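Local coordinates for protein endonuclease MutS2 (Deinococcus radiodurans, PDB 4OD6) that probably acts as a nuclease through this C-terminal Smr domain, and as a whole protein probably senses collided ribosomes and splits them using ATP, at residues Gly52-Arg55 against Arg56-Arg59. Sequence-based numbering, arbitrary orientation.
Sequences GVLR and RTLR
Arg55 and Arg59 stack one turn apart on the first turns of helix 53-62, in the alpha/beta fold of the Smr domain. Arg59 has two conformers, and the stack holds for the one described here. The guanidinium groups form an offset (parallel-displaced) stack, planes 4° apart and centres 4.6 Å apart. The two side chains run side by side in the same direction. CD of Arg59 sits over the centre of the Arg55 group, 3.8 Å from Arg55 CZ. The Arg55 chain is extended from CG to NE, while Arg59 bends at chi3 (53°) to come alongside. Like charges come close here, and a salt bridge from Arg55 NH2 to Asp73 on strand 68-73 probably eases the repulsion. Arg56 folds back over the helix start through its bend at chi3 (-59°). NH2 of Arg56 is hydrogen-bonded to the carbonyl of Met51, which helps to hold the group there. Main-chain bonds join each residue to the one four ahead, among them Arg59 N to Arg55 O at 2.9 Å. On the inner side, Leu58 turns to helix 21-38, and its CD1 lies 4.2 Å from Leu54 CB. O of Gly52, the N-cap residue, faces the Arg56 guanidinium plane without hydrogen-bonding to it, 3.2 Å from Arg56 CZ.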
loop_
_atom_site.group_PDB
_atom_site.type_symbol
_atom_site.label_atom_id
_atom_site.label_comp_id
_atom_site.label_asym_id
_atom_site.label_seq_id
_atom_site.Cartn_x
_atom_site.Cartn_y
_atom_site.Cartn_z
ATOM N N GLY A 52 -3.719 9.128 10.893
ATOM C CA GLY A 52 -3.724 9.062 9.437
ATOM C C GLY A 52 -2.462 9.537 8.726
ATOM O O GLY A 52 -2.497 9.829 7.532
ATOM N N VAL A 53 -1.347 9.611 9.445
ATOM C CA VAL A 53 -0.098 10.065 8.873
ATOM C C VAL A 53 0.449 9.099 7.791
ATOM O O VAL A 53 0.777 9.504 6.688
ATOM C CB VAL A 53 0.966 10.266 9.975
ATOM C CG1 VAL A 53 2.255 10.682 9.328
ATOM C CG2 VAL A 53 0.533 11.316 10.979
ATOM N N LEU A 54 0.521 7.810 8.105
ATOM C CA LEU A 54 0.984 6.849 7.101
ATOM C C LEU A 54 0.027 6.782 5.917
ATOM O O LEU A 54 0.462 6.784 4.776
ATOM C CB LEU A 54 1.200 5.466 7.727
ATOM C CG LEU A 54 2.396 5.343 8.677
ATOM C CD1 LEU A 54 2.585 3.880 9.029
ATOM C CD2 LEU A 54 3.669 5.903 8.054
ATOM N N ARG A 55 -1.264 6.756 6.172
ATOM C CA ARG A 55 -2.193 6.614 5.061
ATOM C C ARG A 55 -2.017 7.786 4.083
ATOM O O ARG A 55 -1.924 7.611 2.901
ATOM C CB ARG A 55 -3.637 6.614 5.585
ATOM C CG ARG A 55 -4.732 6.675 4.528
ATOM C CD ARG A 55 -6.085 6.711 5.218
ATOM N NE ARG A 55 -7.169 6.719 4.265
ATOM C CZ ARG A 55 -7.609 7.816 3.694
ATOM N NH1 ARG A 55 -7.084 8.983 3.999
ATOM N NH2 ARG A 55 -8.572 7.719 2.819
ATOM N N ARG A 56 -1.992 9.007 4.603
ATOM C CA ARG A 56 -1.932 10.199 3.745
ATOM C C ARG A 56 -0.626 10.254 3.000
ATOM O O ARG A 56 -0.608 10.574 1.857
ATOM C CB ARG A 56 -2.150 11.461 4.552
ATOM C CG ARG A 56 -3.596 11.665 4.939
ATOM C CD ARG A 56 -3.808 13.006 5.600
ATOM N NE ARG A 56 -3.004 13.139 6.795
ATOM C CZ ARG A 56 -3.442 12.805 8.005
ATOM N NH1 ARG A 56 -4.636 12.305 8.147
ATOM N NH2 ARG A 56 -2.649 12.924 9.038
ATOM N N THR A 57 0.467 10.001 3.672
ATOM C CA THR A 57 1.770 10.055 3.003
ATOM C C THR A 57 1.969 8.936 1.947
ATOM O O THR A 57 2.500 9.145 0.879
ATOM C CB THR A 57 2.947 10.060 3.982
ATOM O OG1 THR A 57 2.921 8.881 4.765
ATOM C CG2 THR A 57 2.878 11.228 4.886
ATOM N N LEU A 58 1.570 7.728 2.302
ATOM C CA LEU A 58 1.660 6.594 1.374
ATOM C C LEU A 58 0.641 6.941 0.195
ATOM O O LEU A 58 1.016 6.681 -0.923
ATOM C CB LEU A 58 1.253 5.285 2.007
ATOM C CG LEU A 58 2.252 4.910 3.099
ATOM C CD1 LEU A 58 1.746 3.724 3.926
ATOM C CD2 LEU A 58 3.616 4.616 2.525
ATOM N N ARG A 59 -0.605 7.473 0.323
ATOM C CA ARG A 59 -1.470 7.781 -0.795
ATOM C C ARG A 59 -0.825 8.827 -1.652
ATOM O O ARG A 59 -0.914 8.856 -2.847
ATOM C CB ARG A 59 -2.823 8.229 -0.304
ATOM C CG ARG A 59 -3.663 7.112 0.306
ATOM C CD ARG A 59 -4.903 7.649 0.966
ATOM N NE ARG A 59 -5.657 8.479 0.056
ATOM C CZ ARG A 59 -6.570 8.023 -0.774
ATOM N NH1 ARG A 59 -6.849 6.729 -0.807
ATOM N NH2 ARG A 59 -7.177 8.868 -1.588
#